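Local coordinates for Myo-inositol-1-phosphate synthase-related protein (Thermotoga maritima MSB8, PDB 3CIN) that binds nicotinamide-adenine-dinucleotide in a Rossmann-type domain and belongs to the myo-inositol-1-phosphate synthase family, at residues Q21-T27 with V78-W83; E33-K37 with D85-T90; P357-Y362 with K382-W386. One frame throughout, in Å; residues are numbered along the deposited sequence.

Contact 1. Residues Q21-T27 with V78-W83; sequences QGYVAST and VVKQYW. With NAD (nicotinamide-adenine-dinucleotide), chain F.
Tyr82 lays its ring over the Gly22-Tyr23 peptide, at the turn of a Rossmann-type nucleotide-binding fold where the helix that starts at Tyr23 meets the dinucleotide. Gly22, in the N-cap position, lets the NAD diphosphate come close, and the amides of Tyr23 and Val24 make nearly straight bonds to NAD O1A and O2N. The short helices 23-27 and 78-82 cross at 100°. The Tyr82 ring does two jobs: one face covers the carbonyl carbon of Gly22 and takes a CH-pi contact from Tyr23 CA, while its edge points at the face of Tyr23, with Tyr82 CD1 3.6 Å from Tyr23 CG. This edge-to-face pair has its planes at 58°. The Tyr23 side chain reaches that position with an unusual chi1 of -132°, away from the staggered values, and its hydroxyl shares a water with Tyr82 O. The Tyr82 hydroxyl is bonded to Lys70, which also binds Gln21 O. Ser26 OG sits obliquely to the same ring, 3.3 Å from Tyr82 CD2; it donates to Gly22 O at 2.7 Å and accepts from Gln21 NE2, while Gln21 OE1 bonds to Ser63. Val78 CG1 and Val79 CG2 pack on the bent chain of Gln21. At the far end, Thr27 holds OG1 opposite its own carbonyl carbon, which turns the hydroxyl back to Tyr23 O; the same Thr27 OG1 accepts from Trp83 NE1 at 2.9 Å, lying almost in the plane of the indole.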
loop_
_atom_site.group_PDB
_atom_site.type_symbol
_atom_site.label_atom_id
_atom_site.label_comp_id
_atom_site.label_asym_id
_atom_site.label_seq_id
_atom_site.Cartn_x
_atom_site.Cartn_y
_atom_site.Cartn_z
ATOM N N GLN A 21 15.775 -16.290 -27.004
ATOM C CA GLN A 21 15.940 -17.232 -25.862
ATOM C C GLN A 21 16.420 -16.531 -24.584
ATOM O O GLN A 21 17.557 -16.681 -24.157
ATOM C CB GLN A 21 16.861 -18.411 -26.222
ATOM C CG GLN A 21 16.773 -19.551 -25.199
ATOM C CD GLN A 21 15.402 -20.165 -25.124
ATOM O OE1 GLN A 21 14.798 -20.465 -26.138
ATOM N NE2 GLN A 21 14.871 -20.309 -23.900
ATOM N N GLY A 22 15.527 -15.703 -24.021
ATOM C CA GLY A 22 15.831 -14.969 -22.798
ATOM C C GLY A 22 15.010 -15.469 -21.601
ATOM O O GLY A 22 14.727 -16.669 -21.461
ATOM N N TYR A 23 14.635 -14.554 -20.730
ATOM C CA TYR A 23 13.967 -14.925 -19.489
ATOM C C TYR A 23 12.616 -15.553 -19.718
ATOM O O TYR A 23 12.358 -16.637 -19.175
ATOM C CB TYR A 23 13.805 -13.709 -18.583
ATOM C CG TYR A 23 14.234 -13.968 -17.174
ATOM C CD1 TYR A 23 13.729 -15.047 -16.460
ATOM C CD2 TYR A 23 15.121 -13.109 -16.529
ATOM C CE1 TYR A 23 14.116 -15.276 -15.119
ATOM C CE2 TYR A 23 15.524 -13.338 -15.245
ATOM C CZ TYR A 23 15.008 -14.402 -14.525
ATOM O OH TYR A 23 15.410 -14.619 -13.207
ATOM N N VAL A 24 11.761 -14.904 -20.494
ATOM C CA VAL A 24 10.413 -15.495 -20.767
ATOM C C VAL A 24 10.517 -16.848 -21.407
ATOM O O VAL A 24 9.918 -17.853 -20.949
ATOM C CB VAL A 24 9.518 -14.569 -21.603
ATOM C CG1 VAL A 24 8.243 -15.238 -22.029
ATOM C CG2 VAL A 24 9.180 -13.286 -20.775
ATOM N N ALA A 25 11.290 -16.901 -22.480
ATOM C CA ALA A 25 11.471 -18.134 -23.191
ATOM C C ALA A 25 12.020 -19.263 -22.336
ATOM O O ALA A 25 11.616 -20.446 -22.468
ATOM C CB ALA A 25 12.369 -17.910 -24.417
ATOM N N SER A 26 13.018 -18.946 -21.515
ATOM C CA SER A 26 13.654 -19.924 -20.721
ATOM C C SER A 26 12.738 -20.385 -19.564
ATOM O O SER A 26 12.784 -21.521 -19.166
ATOM C CB SER A 26 14.980 -19.384 -20.216
ATOM O OG SER A 26 15.872 -19.150 -21.288
ATOM N N THR A 27 11.887 -19.503 -19.056
ATOM C CA THR A 27 10.941 -19.893 -18.014
ATOM C C THR A 27 9.863 -20.806 -18.624
ATOM O O THR A 27 9.475 -21.797 -17.993
ATOM C CB THR A 27 10.310 -18.677 -17.416
ATOM O OG1 THR A 27 11.355 -17.880 -16.851
ATOM C CG2 THR A 27 9.317 -19.058 -16.316
ATOM N N VAL A 78 21.557 -22.596 -21.851
ATOM C CA VAL A 78 21.015 -21.247 -21.737
ATOM C C VAL A 78 19.909 -21.214 -20.697
ATOM O O VAL A 78 19.896 -20.332 -19.816
ATOM C CB VAL A 78 20.537 -20.710 -23.096
ATOM C CG1 VAL A 78 19.820 -19.360 -22.941
ATOM C CG2 VAL A 78 21.800 -20.599 -24.013
ATOM N N VAL A 79 18.985 -22.169 -20.769
ATOM C CA VAL A 79 17.895 -22.250 -19.747
ATOM C C VAL A 79 18.459 -22.311 -18.304
ATOM O O VAL A 79 17.961 -21.579 -17.416
ATOM C CB VAL A 79 16.877 -23.400 -20.083
ATOM C CG1 VAL A 79 15.865 -23.565 -18.972
ATOM C CG2 VAL A 79 16.149 -23.084 -21.407
ATOM N N LYS A 80 19.523 -23.101 -18.060
ATOM C CA LYS A 80 20.122 -23.194 -16.723
ATOM C C LYS A 80 20.682 -21.873 -16.226
ATOM O O LYS A 80 20.765 -21.669 -15.025
ATOM C CB LYS A 80 21.214 -24.229 -16.694
ATOM C CG LYS A 80 21.773 -24.594 -15.335
ATOM C CD LYS A 80 23.039 -25.427 -15.495
ATOM C CE LYS A 80 23.248 -26.452 -14.367
ATOM N NZ LYS A 80 22.447 -26.272 -13.139
ATOM N N GLN A 81 21.052 -20.968 -17.121
ATOM C CA GLN A 81 21.490 -19.657 -16.686
ATOM C C GLN A 81 20.356 -18.925 -16.014
ATOM O O GLN A 81 20.613 -18.093 -15.177
ATOM C CB GLN A 81 22.014 -18.817 -17.856
ATOM C CG GLN A 81 23.293 -19.363 -18.487
ATOM C CD GLN A 81 23.588 -18.754 -19.865
ATOM O OE1 GLN A 81 23.169 -17.632 -20.172
ATOM N NE2 GLN A 81 24.308 -19.512 -20.708
ATOM N N TYR A 82 19.104 -19.191 -16.406
ATOM C CA TYR A 82 17.950 -18.522 -15.786
ATOM C C TYR A 82 17.344 -19.317 -14.617
ATOM O O TYR A 82 16.902 -18.731 -13.606
ATOM C CB TYR A 82 16.854 -18.238 -16.841
ATOM C CG TYR A 82 17.321 -17.273 -17.888
ATOM C CD1 TYR A 82 17.178 -15.916 -17.720
ATOM C CD2 TYR A 82 17.894 -17.722 -19.074
ATOM C CE1 TYR A 82 17.629 -15.019 -18.662
ATOM C CE2 TYR A 82 18.334 -16.823 -20.046
ATOM C CZ TYR A 82 18.190 -15.458 -19.825
ATOM O OH TYR A 82 18.602 -14.499 -20.748
ATOM N N TRP A 83 17.357 -20.647 -14.756
ATOM C CA TRP A 83 16.795 -21.581 -13.770
ATOM C C TRP A 83 17.773 -22.684 -13.496
ATOM O O TRP A 83 17.880 -23.663 -14.245
ATOM C CB TRP A 83 15.483 -22.155 -14.309
ATOM C CG TRP A 83 14.492 -21.117 -14.501
ATOM C CD1 TRP A 83 14.150 -20.526 -15.673
ATOM C CD2 TRP A 83 13.717 -20.492 -13.485
ATOM N NE1 TRP A 83 13.195 -19.582 -15.458
ATOM C CE2 TRP A 83 12.911 -19.529 -14.123
ATOM C CE3 TRP A 83 13.608 -20.662 -12.099
ATOM C CZ2 TRP A 83 12.007 -18.746 -13.446
ATOM C CZ3 TRP A 83 12.693 -19.863 -11.410
ATOM C CH2 TRP A 83 11.911 -18.915 -12.098
HETATM P PA NAD F . 15.036 -10.879 -22.318
HETATM O O1A NAD F . 15.412 -11.674 -21.096
HETATM O O2A NAD F . 16.013 -9.778 -22.590
HETATM O O5B NAD F . 15.114 -11.888 -23.517
HETATM C C5B NAD F . 15.076 -11.423 -24.864
HETATM C C4B NAD F . 15.897 -12.393 -25.697
HETATM O O4B NAD F . 15.695 -12.102 -27.070
HETATM C C3B NAD F . 17.400 -12.341 -25.449
HETATM O O3B NAD F . 17.952 -13.644 -25.363
HETATM C C2B NAD F . 17.938 -11.617 -26.677
HETATM O O2B NAD F . 19.302 -11.863 -26.889
HETATM C C1B NAD F . 16.985 -12.130 -27.732
HETATM N N9A NAD F . 16.883 -11.309 -28.942
HETATM C C8A NAD F . 16.871 -9.918 -28.954
HETATM N N7A NAD F . 16.620 -9.541 -30.255
HETATM C C5A NAD F . 16.503 -10.681 -31.012
HETATM C C6A NAD F . 16.346 -10.889 -32.385
HETATM N N6A NAD F . 16.173 -9.862 -33.275
HETATM N N1A NAD F . 16.225 -12.196 -32.814
HETATM C C2A NAD F . 16.340 -13.244 -31.918
HETATM N N3A NAD F . 16.577 -13.057 -30.572
HETATM C C4A NAD F . 16.659 -11.776 -30.158
HETATM O O3 NAD F . 13.561 -10.337 -22.207
HETATM P PN NAD F . 12.336 -11.106 -21.579
HETATM O O1N NAD F . 12.115 -10.572 -20.204
HETATM O O2N NAD F . 12.419 -12.566 -21.876
HETATM O O5D NAD F . 11.136 -10.494 -22.430
HETATM C C5D NAD F . 10.938 -10.895 -23.766
HETATM C C4D NAD F . 9.911 -10.010 -24.464
HETATM O O4D NAD F . 8.657 -10.244 -23.883
HETATM C C3D NAD F . 10.170 -8.513 -24.405
HETATM O O3D NAD F . 9.773 -7.897 -25.658
HETATM C C2D NAD F . 9.185 -8.074 -23.334
HETATM O O2D NAD F . 8.766 -6.718 -23.512
HETATM C C1D NAD F . 8.036 -9.012 -23.629
HETATM N N1N NAD F . 7.112 -9.152 -22.506
HETATM C C2N NAD F . 7.553 -9.625 -21.337
HETATM C C3N NAD F . 6.565 -9.753 -20.324
HETATM C C7N NAD F . 6.940 -10.497 -19.125
HETATM O O7N NAD F . 8.245 -10.899 -19.051
HETATM N N7N NAD F . 6.023 -10.758 -18.180
HETATM C C4N NAD F . 5.246 -9.395 -20.517
HETATM C C5N NAD F . 4.834 -8.901 -21.720
HETATM C C6N NAD F . 5.804 -8.805 -22.728
HETATM O O HOH W 1 15.006 -17.234 -12.131
#

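Contact 2. Residues E33-K37 with D85-T90; sequences EKLRK and DVDSLT
Glu33, in the last turn of helix 23-36, turns its carboxylate to Thr90 in the loop that follows helix 75-82. Thr90 OG1 donates to Glu33 OE2 at 2.8 Å, meeting it on the syn side but 23° out of the carboxylate plane. The backbone N of Thr90 adds two weak bonds, a straight one to Glu33 OE1 at 3.3 Å and a bent one to Glu33 OE2. From its own helix, Arg36 brings NE to Glu33 OE1 at 3.4 Å, a long salt bridge with a weak hydrogen bond in the guanidinium plane, while Arg36 NH1 is taken by Ile58 O. Leu89 CD2 packs beside Glu33, touching OE1 and the CB-CG part of the chain. The second polar link is looser: Lys34 NZ and Asp85 OD2 form a salt bridge at 3.5 Å, yet the methylene Lys34 CE is closer, 3.1 Å from Asp85 OD2; a water accepts from NZ and donates to OD2. Lys34 NZ also bonds weakly to Asn314 of the second subunit. With a hydroxyl, an amide and a guanidinium around it, the Glu33 carboxylate is probably ionised and ties the loop to the helix end, whereas the Lys34-Asp85 pair is partly solvent-mediated.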
loop_
_atom_site.group_PDB
_atom_site.type_symbol
_atom_site.label_atom_id
_atom_site.label_comp_id
_atom_site.label_asym_id
_atom_site.label_seq_id
_atom_site.Cartn_x
_atom_site.Cartn_y
_atom_site.Cartn_z
ATOM N N GLU A 33 9.130 -28.290 -18.909
ATOM C CA GLU A 33 9.860 -29.505 -18.536
ATOM C C GLU A 33 9.362 -30.084 -17.224
ATOM O O GLU A 33 9.117 -31.293 -17.140
ATOM C CB GLU A 33 11.359 -29.246 -18.453
ATOM C CG GLU A 33 12.150 -30.523 -18.408
ATOM C CD GLU A 33 12.248 -31.298 -19.775
ATOM O OE1 GLU A 33 11.932 -30.776 -20.869
ATOM O OE2 GLU A 33 12.665 -32.471 -19.744
ATOM N N LYS A 34 9.200 -29.238 -16.199
ATOM C CA LYS A 34 8.660 -29.694 -14.914
ATOM C C LYS A 34 7.249 -30.198 -15.049
ATOM O O LYS A 34 6.901 -31.168 -14.396
ATOM C CB LYS A 34 8.707 -28.603 -13.845
ATOM C CG LYS A 34 10.092 -28.023 -13.627
ATOM C CD LYS A 34 10.780 -28.517 -12.369
ATOM C CE LYS A 34 11.522 -27.365 -11.690
ATOM N NZ LYS A 34 10.716 -26.088 -11.730
ATOM N N LEU A 35 6.451 -29.576 -15.908
ATOM C CA LEU A 35 5.076 -30.033 -16.116
ATOM C C LEU A 35 4.949 -31.383 -16.801
ATOM O O LEU A 35 4.069 -32.161 -16.446
ATOM C CB LEU A 35 4.272 -29.035 -16.900
ATOM C CG LEU A 35 3.835 -27.757 -16.255
ATOM C CD1 LEU A 35 3.153 -26.872 -17.295
ATOM C CD2 LEU A 35 2.897 -28.094 -15.131
ATOM N N ARG A 36 5.779 -31.652 -17.804
ATOM C CA ARG A 36 5.801 -32.962 -18.422
ATOM C C ARG A 36 6.429 -33.993 -17.451
ATOM O O ARG A 36 6.086 -35.164 -17.515
ATOM C CB ARG A 36 6.502 -32.932 -19.788
ATOM C CG ARG A 36 7.999 -32.832 -19.758
ATOM C CD ARG A 36 8.595 -33.030 -21.168
ATOM N NE ARG A 36 8.831 -31.759 -21.872
ATOM C CZ ARG A 36 8.097 -31.270 -22.875
ATOM N NH1 ARG A 36 7.029 -31.924 -23.328
ATOM N NH2 ARG A 36 8.437 -30.104 -23.426
ATOM N N LYS A 37 7.317 -33.562 -16.547
ATOM C CA LYS A 37 7.931 -34.466 -15.582
ATOM C C LYS A 37 7.116 -34.505 -14.258
ATOM O O LYS A 37 7.539 -35.117 -13.280
ATOM C CB LYS A 37 9.415 -34.097 -15.348
ATOM C CG LYS A 37 10.340 -34.345 -16.567
ATOM C CD LYS A 37 11.818 -34.136 -16.181
ATOM C CE LYS A 37 12.801 -34.574 -17.266
ATOM N NZ LYS A 37 14.072 -35.072 -16.642
ATOM N N ASP A 85 18.047 -25.036 -11.548
ATOM C CA ASP A 85 17.568 -26.396 -11.236
ATOM C C ASP A 85 17.409 -27.287 -12.492
ATOM O O ASP A 85 17.353 -28.522 -12.407
ATOM C CB ASP A 85 16.303 -26.354 -10.338
ATOM C CG ASP A 85 15.165 -25.466 -10.892
ATOM O OD1 ASP A 85 15.417 -24.434 -11.554
ATOM O OD2 ASP A 85 13.990 -25.789 -10.609
ATOM N N VAL A 86 17.432 -26.670 -13.660
ATOM C CA VAL A 86 17.304 -27.409 -14.907
ATOM C C VAL A 86 18.656 -27.954 -15.352
ATOM O O VAL A 86 19.522 -27.187 -15.757
ATOM C CB VAL A 86 16.761 -26.483 -15.991
ATOM C CG1 VAL A 86 16.668 -27.250 -17.316
ATOM C CG2 VAL A 86 15.429 -25.949 -15.570
ATOM N N ASP A 87 18.858 -29.269 -15.270
ATOM C CA ASP A 87 20.115 -29.869 -15.717
ATOM C C ASP A 87 20.021 -30.647 -17.030
ATOM O O ASP A 87 21.044 -31.114 -17.521
ATOM C CB ASP A 87 20.735 -30.794 -14.635
ATOM C CG ASP A 87 21.179 -30.031 -13.379
ATOM O OD1 ASP A 87 21.528 -28.828 -13.456
ATOM O OD2 ASP A 87 21.165 -30.649 -12.297
ATOM N N SER A 88 18.818 -30.794 -17.572
ATOM C CA SER A 88 18.609 -31.408 -18.870
ATOM C C SER A 88 17.221 -31.099 -19.375
ATOM O O SER A 88 16.348 -30.649 -18.610
ATOM C CB SER A 88 18.758 -32.932 -18.809
ATOM O OG SER A 88 17.694 -33.507 -18.071
ATOM N N LEU A 89 17.039 -31.319 -20.675
ATOM C CA LEU A 89 15.759 -31.113 -21.316
ATOM C C LEU A 89 15.486 -32.279 -22.260
ATOM O O LEU A 89 16.406 -32.811 -22.889
ATOM C CB LEU A 89 15.734 -29.812 -22.096
ATOM C CG LEU A 89 15.869 -28.467 -21.390
ATOM C CD1 LEU A 89 16.008 -27.395 -22.403
ATOM C CD2 LEU A 89 14.679 -28.132 -20.448
ATOM N N THR A 90 14.204 -32.600 -22.397
ATOM C CA THR A 90 13.721 -33.720 -23.215
ATOM C C THR A 90 14.030 -33.485 -24.696
ATOM O O THR A 90 14.411 -34.398 -25.411
ATOM C CB THR A 90 12.180 -33.893 -23.025
ATOM O OG1 THR A 90 11.921 -34.379 -21.688
ATOM C CG2 THR A 90 11.575 -34.909 -24.002
HETATM O O HOH W 2 12.724 -24.782 -13.094
#

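Contact 3. Residues P357-Y362 with K382-W386; sequences PVNAFY and KMRIW
Helices 357-362 and 382-386 run roughly antiparallel, their N-to-C directions 142° apart and their axes 8.7 Å at closest approach, with the CA atoms of Pro357 and Met383 nearest each other. No hydrogen bond crosses, so the fit is made by apolar side chains. Met383 contributes most: its CB lies 3.4 Å from Pro357 O, and its chain, leaving with CG opposite the backbone N (chi1 -175°) and then bending at both later torsions, sets the methyl against both Phe361 and Tyr362. Met383 CE is 3.8 Å from Phe361 CD2 and 3.4 Å from Tyr362 OH, approaching both rings obliquely. The sulfur stands at the edge of the Tyr362 ring, a Met-aromatic contact, while that ring has Phe361 CD2 over the centre of one face. One turn on, Trp386 meets Pro357 and Val358. Val358 CG2 sits over its six-membered ring, 3.8 Å from the centroid and 14° off the normal, and Pro357 CB rests 3.8 Å from Trp386 CB. The polar ends are held elsewhere: Tyr362 OH by Asp338, Trp386 NE1 by Glu351. Helix 328-348 packs against this pair through Leu339, touching Val358 and Tyr362, and Leu342, touching Tyr362 and Trp386, while Phe217 of strand 214-217 meets Val358.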
loop_
_atom_site.group_PDB
_atom_site.type_symbol
_atom_site.label_atom_id
_atom_site.label_comp_id
_atom_site.label_asym_id
_atom_site.label_seq_id
_atom_site.Cartn_x
_atom_site.Cartn_y
_atom_site.Cartn_z
ATOM N N PRO A 357 -11.019 -13.820 -30.079
ATOM C CA PRO A 357 -11.443 -14.530 -28.849
ATOM C C PRO A 357 -10.267 -15.003 -28.007
ATOM O O PRO A 357 -10.349 -14.944 -26.781
ATOM C CB PRO A 357 -12.251 -15.713 -29.397
ATOM C CG PRO A 357 -12.828 -15.169 -30.695
ATOM C CD PRO A 357 -11.724 -14.344 -31.280
ATOM N N VAL A 358 -9.172 -15.369 -28.660
ATOM C CA VAL A 358 -7.914 -15.676 -27.947
ATOM C C VAL A 358 -7.184 -14.412 -27.475
ATOM O O VAL A 358 -6.813 -14.275 -26.311
ATOM C CB VAL A 358 -7.013 -16.552 -28.804
ATOM C CG1 VAL A 358 -5.640 -16.791 -28.177
ATOM C CG2 VAL A 358 -7.680 -17.940 -29.037
ATOM N N ASN A 359 -6.959 -13.475 -28.389
ATOM C CA ASN A 359 -6.221 -12.260 -28.086
ATOM C C ASN A 359 -6.860 -11.519 -26.925
ATOM O O ASN A 359 -6.139 -10.989 -26.092
ATOM C CB ASN A 359 -6.184 -11.306 -29.288
ATOM C CG ASN A 359 -5.519 -11.929 -30.495
ATOM O OD1 ASN A 359 -4.591 -12.765 -30.356
ATOM N ND2 ASN A 359 -5.852 -11.366 -31.669
ATOM N N ALA A 360 -8.175 -11.421 -26.923
ATOM C CA ALA A 360 -8.839 -10.608 -25.888
ATOM C C ALA A 360 -8.519 -11.012 -24.445
ATOM O O ALA A 360 -8.560 -10.164 -23.527
ATOM C CB ALA A 360 -10.320 -10.613 -26.118
ATOM N N PHE A 361 -8.276 -12.296 -24.220
ATOM C CA PHE A 361 -7.948 -12.769 -22.915
ATOM C C PHE A 361 -6.449 -12.707 -22.651
ATOM O O PHE A 361 -6.009 -12.300 -21.604
ATOM C CB PHE A 361 -8.404 -14.218 -22.661
ATOM C CG PHE A 361 -8.070 -14.690 -21.252
ATOM C CD1 PHE A 361 -8.728 -14.133 -20.149
ATOM C CD2 PHE A 361 -7.048 -15.576 -21.005
ATOM C CE1 PHE A 361 -8.350 -14.490 -18.837
ATOM C CE2 PHE A 361 -6.695 -15.953 -19.673
ATOM C CZ PHE A 361 -7.362 -15.402 -18.614
ATOM N N TYR A 362 -5.648 -13.160 -23.610
ATOM C CA TYR A 362 -4.225 -13.333 -23.368
ATOM C C TYR A 362 -3.284 -12.133 -23.604
ATOM O O TYR A 362 -2.110 -12.154 -23.202
ATOM C CB TYR A 362 -3.729 -14.552 -24.177
ATOM C CG TYR A 362 -4.245 -15.864 -23.670
ATOM C CD1 TYR A 362 -3.612 -16.536 -22.624
ATOM C CD2 TYR A 362 -5.330 -16.443 -24.203
ATOM C CE1 TYR A 362 -4.079 -17.762 -22.182
ATOM C CE2 TYR A 362 -5.814 -17.656 -23.754
ATOM C CZ TYR A 362 -5.208 -18.312 -22.726
ATOM O OH TYR A 362 -5.737 -19.516 -22.310
ATOM N N LYS A 382 -15.585 -16.021 -23.124
ATOM C CA LYS A 382 -15.644 -16.151 -24.595
ATOM C C LYS A 382 -14.505 -16.969 -25.208
ATOM O O LYS A 382 -14.699 -17.668 -26.188
ATOM C CB LYS A 382 -15.700 -14.769 -25.234
ATOM C CG LYS A 382 -17.013 -14.030 -24.929
ATOM C CD LYS A 382 -17.043 -12.655 -25.620
ATOM C CE LYS A 382 -18.401 -11.925 -25.472
ATOM N NZ LYS A 382 -19.326 -12.072 -26.654
ATOM N N MET A 383 -13.342 -16.897 -24.576
ATOM C CA MET A 383 -12.191 -17.682 -24.978
ATOM C C MET A 383 -12.479 -19.140 -24.652
ATOM O O MET A 383 -12.245 -19.974 -25.499
ATOM C CB MET A 383 -10.929 -17.203 -24.273
ATOM C CG MET A 383 -9.683 -17.861 -24.704
ATOM S SD MET A 383 -9.374 -19.363 -23.725
ATOM C CE MET A 383 -9.051 -18.616 -22.098
ATOM N N ARG A 384 -13.013 -19.453 -23.466
ATOM C CA ARG A 384 -13.400 -20.869 -23.191
ATOM C C ARG A 384 -14.356 -21.408 -24.267
ATOM O O ARG A 384 -14.184 -22.510 -24.772
ATOM C CB ARG A 384 -13.991 -21.033 -21.819
ATOM C CG ARG A 384 -13.033 -20.737 -20.654
ATOM C CD ARG A 384 -13.685 -21.050 -19.306
ATOM N NE ARG A 384 -14.064 -22.457 -19.168
ATOM C CZ ARG A 384 -13.248 -23.424 -18.758
ATOM N NH1 ARG A 384 -12.007 -23.153 -18.354
ATOM N NH2 ARG A 384 -13.691 -24.667 -18.711
ATOM N N ILE A 385 -15.357 -20.623 -24.643
ATOM C CA ILE A 385 -16.321 -21.074 -25.630
ATOM C C ILE A 385 -15.617 -21.320 -26.959
ATOM O O ILE A 385 -15.892 -22.299 -27.602
ATOM C CB ILE A 385 -17.466 -20.072 -25.812
ATOM C CG1 ILE A 385 -18.339 -20.053 -24.556
ATOM C CG2 ILE A 385 -18.359 -20.465 -27.030
ATOM C CD1 ILE A 385 -19.170 -18.744 -24.376
ATOM N N TRP A 386 -14.723 -20.426 -27.359
ATOM C CA TRP A 386 -13.945 -20.596 -28.613
ATOM C C TRP A 386 -13.160 -21.909 -28.597
ATOM O O TRP A 386 -13.057 -22.613 -29.629
ATOM C CB TRP A 386 -12.977 -19.419 -28.802
ATOM C CG TRP A 386 -12.155 -19.524 -30.077
ATOM C CD1 TRP A 386 -12.477 -19.037 -31.322
ATOM C CD2 TRP A 386 -10.900 -20.198 -30.222
ATOM N NE1 TRP A 386 -11.496 -19.355 -32.215
ATOM C CE2 TRP A 386 -10.499 -20.040 -31.551
ATOM C CE3 TRP A 386 -10.060 -20.886 -29.336
ATOM C CZ2 TRP A 386 -9.309 -20.607 -32.049
ATOM C CZ3 TRP A 386 -8.898 -21.433 -29.824
ATOM C CH2 TRP A 386 -8.538 -21.302 -31.159
#

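Contacts 1 and 2 are neighbours, their centres 12 Å apart, and both use helix 23-36: contact 1 at its start beside NAD, contact 2 at its end. Their segments alternate along the chain, and a salt bridge from Lys80 to Asp87 joins them. Together they hold helix 75-82 and the loop after it at the two ends of helix 23-36 in the Rossmann-type domain, and both touch the second subunit. Contact 3 follows later, on the opposite side of the chain's centre from contact 1, 28 Å from it and 29 Å from contact 2, centre to centre, touching neither. Helix 328-348 bridges the distance, packing on Tyr23 and Val24 as well as on contact 3.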